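Side-chain contact in conserved protein (Methanothermobacter thermautotrophicus, PDB 2WNY), which is of unknown function but belongs to the DUF54 family, is encoded in the exosome superoperon and probably binds RNA: residues 42-47 and 52-57. The protein carries 1 engineered substitution. Numbering follows the deposited sequence.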
ATOM      1  N   GLU A  42       8.352 -12.722  -8.656  1.00 33.46           N
ATOM      2  CA  GLU A  42       9.785 -12.793  -8.911  1.00 38.00           C
ATOM      3  C   GLU A  42      10.469 -13.415  -7.715  1.00 37.07           C
ATOM      4  O   GLU A  42      10.100 -13.136  -6.571  1.00 33.99           O
ATOM      5  CB  GLU A  42      10.361 -11.415  -9.305  1.00 39.90           C
ATOM      6  CG  GLU A  42      11.169 -10.695  -8.230  1.00 49.80           C
ATOM      7  CD  GLU A  42      11.544  -9.277  -8.624  1.00 67.79           C
ATOM      8  OE1 GLU A  42      11.217  -8.339  -7.859  1.00 71.54           O
ATOM      9  OE2 GLU A  42      12.163  -9.100  -9.695  1.00 71.54           O
ATOM     10  N   SER A  43      11.471 -14.247  -7.982  0.50 38.50           N
ATOM     11  CA  SER A  43      12.225 -14.891  -6.927  0.50 38.63           C
ATOM     12  C   SER A  43      13.228 -13.879  -6.364  0.50 39.13           C
ATOM     13  O   SER A  43      13.828 -13.114  -7.123  0.50 41.17           O
ATOM     14  CB  SER A  43      12.929 -16.132  -7.485  0.50 40.24           C
ATOM     15  OG  SER A  43      13.781 -16.716  -6.527  0.50 44.55           O
ATOM     16  N   ALA A  44      13.380 -13.853  -5.040  1.00 36.20           N
ATOM     17  CA  ALA A  44      14.326 -12.939  -4.381  1.00 36.00           C
ATOM     18  C   ALA A  44      14.762 -13.537  -3.056  1.00 33.78           C
ATOM     19  O   ALA A  44      14.458 -14.692  -2.763  1.00 31.48           O
ATOM     20  CB  ALA A  44      13.713 -11.536  -4.172  1.00 33.70           C
ATOM     21  N   GLU A  45      15.493 -12.753  -2.266  1.00 33.82           N
ATOM     22  CA  GLU A  45      15.814 -13.133  -0.892  1.00 34.60           C
ATOM     23  C   GLU A  45      15.242 -12.067   0.008  1.00 33.38           C
ATOM     24  O   GLU A  45      15.305 -10.868  -0.301  1.00 35.79           O
ATOM     25  CB  GLU A  45      17.325 -13.258  -0.688  1.00 36.48           C
ATOM     26  CG  GLU A  45      17.940 -14.451  -1.387  1.00 43.32           C
ATOM     27  CD  GLU A  45      19.435 -14.531  -1.174  1.00 52.16           C
ATOM     28  OE1 GLU A  45      20.082 -13.466  -1.165  1.00 47.52           O
ATOM     29  OE2 GLU A  45      19.958 -15.658  -0.990  1.00 59.75           O
ATOM     30  N   GLY A  46      14.621 -12.513   1.088  1.00 31.77           N
ATOM     31  CA  GLY A  46      13.986 -11.626   2.051  1.00 30.73           C
ATOM     32  C   GLY A  46      14.781 -11.550   3.350  1.00 33.12           C
ATOM     33  O   GLY A  46      16.011 -11.653   3.368  1.00 33.77           O
ATOM     34  N   TYR A  47      14.042 -11.396   4.441  1.00 31.44           N
ATOM     35  CA  TYR A  47      14.574 -11.366   5.784  1.00 32.84           C
ATOM     36  C   TYR A  47      15.519 -12.534   6.002  1.00 32.35           C
ATOM     37  O   TYR A  47      15.184 -13.687   5.671  1.00 29.21           O
ATOM     38  CB  TYR A  47      13.391 -11.454   6.749  1.00 34.41           C
ATOM     39  CG  TYR A  47      13.696 -11.236   8.209  1.00 38.63           C
ATOM     40  CD1 TYR A  47      13.875  -9.946   8.730  1.00 37.09           C
ATOM     41  CD2 TYR A  47      13.725 -12.317   9.090  1.00 41.31           C
ATOM     42  CE1 TYR A  47      14.106  -9.748  10.101  1.00 43.95           C
ATOM     43  CE2 TYR A  47      13.957 -12.124  10.457  1.00 38.07           C
ATOM     44  CZ  TYR A  47      14.144 -10.850  10.949  1.00 40.66           C
ATOM     45  OH  TYR A  47      14.390 -10.694  12.295  1.00 47.95           O
ATOM     46  N   ILE A  52      12.441 -15.938  -1.164  1.00 30.32           N
ATOM     47  CA  ILE A  52      11.046 -15.514  -1.197  1.00 26.42           C
ATOM     48  C   ILE A  52      10.592 -15.404  -2.639  1.00 27.72           C
ATOM     49  O   ILE A  52      11.414 -15.311  -3.571  1.00 28.24           O
ATOM     50  CB  ILE A  52      10.836 -14.144  -0.529  1.00 25.46           C
ATOM     51  CG1 ILE A  52      11.724 -13.069  -1.193  1.00 29.05           C
ATOM     52  CG2 ILE A  52      11.110 -14.236   0.984  1.00 21.95           C
ATOM     53  CD1 ILE A  52      11.473 -11.627  -0.696  1.00 22.47           C
ATOM     54  N   THR A  53       9.281 -15.450  -2.821  1.00 26.45           N
ATOM     55  CA  THR A  53       8.691 -14.912  -4.016  1.00 28.14           C
ATOM     56  C   THR A  53       8.279 -13.508  -3.637  1.00 27.56           C
ATOM     57  O   THR A  53       7.633 -13.303  -2.617  1.00 26.09           O
ATOM     58  CB  THR A  53       7.448 -15.694  -4.461  1.00 26.97           C
ATOM     59  OG1 THR A  53       7.836 -17.022  -4.781  1.00 29.71           O
ATOM     60  CG2 THR A  53       6.858 -15.066  -5.723  1.00 21.19           C
ATOM     61  N   VAL A  54       8.679 -12.540  -4.450  1.00 28.09           N
ATOM     62  CA  VAL A  54       8.144 -11.183  -4.298  1.00 26.33           C
ATOM     63  C   VAL A  54       6.934 -11.064  -5.208  1.00 25.72           C
ATOM     64  O   VAL A  54       7.012 -11.404  -6.391  1.00 25.53           O
ATOM     65  CB  VAL A  54       9.204 -10.105  -4.672  1.00 31.67           C
ATOM     66  CG1 VAL A  54       8.558  -8.737  -4.842  1.00 28.44           C
ATOM     67  CG2 VAL A  54      10.261 -10.046  -3.604  1.00 29.20           C
ATOM     68  N   LEU A  55       5.821 -10.607  -4.642  1.00 22.18           N
ATOM     69  CA  LEU A  55       4.631 -10.279  -5.421  1.00 26.41           C
ATOM     70  C   LEU A  55       4.575  -8.773  -5.561  1.00 24.70           C
ATOM     71  O   LEU A  55       4.443  -8.068  -4.564  1.00 28.26           O
ATOM     72  CB  LEU A  55       3.366 -10.785  -4.704  1.00 22.82           C
ATOM     73  CG  LEU A  55       3.382 -12.299  -4.438  1.00 26.09           C
ATOM     74  CD1 LEU A  55       2.257 -12.672  -3.433  1.00 19.11           C
ATOM     75  CD2 LEU A  55       3.250 -13.111  -5.740  1.00 26.49           C
ATOM     76  N   ARG A  56       4.700  -8.295  -6.790  1.00 27.88           N
ATOM     77  CA  ARG A  56       4.750  -6.872  -7.097  1.00 29.65           C
ATOM     78  C   ARG A  56       3.704  -6.470  -8.142  1.00 30.03           C
ATOM     79  O   ARG A  56       3.320  -7.262  -9.000  1.00 28.82           O
ATOM     80  CB  ARG A  56       6.110  -6.533  -7.697  1.00 34.48           C
ATOM     81  CG  ARG A  56       7.204  -6.231  -6.743  1.00 40.26           C
ATOM     82  CD  ARG A  56       8.438  -5.770  -7.543  1.00 57.58           C
ATOM     83  NE  ARG A  56       9.691  -6.278  -6.982  1.00 70.04           N
ATOM     84  CZ  ARG A  56      10.504  -5.598  -6.173  1.00 72.90           C
ATOM     85  NH1 ARG A  56      10.213  -4.352  -5.809  1.00 77.16           N
ATOM     86  NH2 ARG A  56      11.611  -6.175  -5.724  1.00 66.18           N
ATOM     87  N   GLY A  57       3.286  -5.213  -8.098  1.00 29.65           N
ATOM     88  CA  GLY A  57       2.411  -4.679  -9.129  1.00 29.91           C
ATOM     89  C   GLY A  57       2.445  -3.173  -9.083  1.00 33.94           C
ATOM     90  O   GLY A  57       2.875  -2.565  -8.085  1.00 31.56           O
TER
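E42 and R56 meet through a salt bridge at one end of an antiparallel hairpin, whose strands 40-45 and 51-59 run side by side at the border of the sheet. R56 NE donates to E42 OE1 at 2.7 Å, the donor lying nearly in line with the C-O bond; NH2 of R56 adds a weak bond to the same OE1 at 3.1 Å. The carboxylate stands almost perpendicular to the guanidinium (89°), so one oxygen, at the guanidinium's edge, does all the gripping. The bend of R56 at chi3 (-142°) helps turn its NE-NH2 side to E42.

Two pairs of backbone bonds join E42 with V54 and A44 with I52. The V54 N to E42 O bond is short, 2.6 Å, whereas I52 N approaches A44 O from well above the carbonyl plane. S43 and T53 form the non-hydrogen-bonded pair between them.

Apolar contacts line the sheet face of A44, I52 and V54: A44 CB touches V54 CG2 (3.8 Å) and I52 CG1 (3.9 Å). In I52, chi1 (57°) sets CG1 between the backbone N and the carbonyl carbon, and the extended chi2 carries CD1 to G46 CA (3.7 Å), where the chain leaves the strand. I52 packs on M16 and V54 on C14, both of strand 8-17.

The exposed ion pair borders this apolar row on the same face; with both N-H groups converging on OE1, it is not the two-oxygen, side-on pairing of carboxylate with guanidinium.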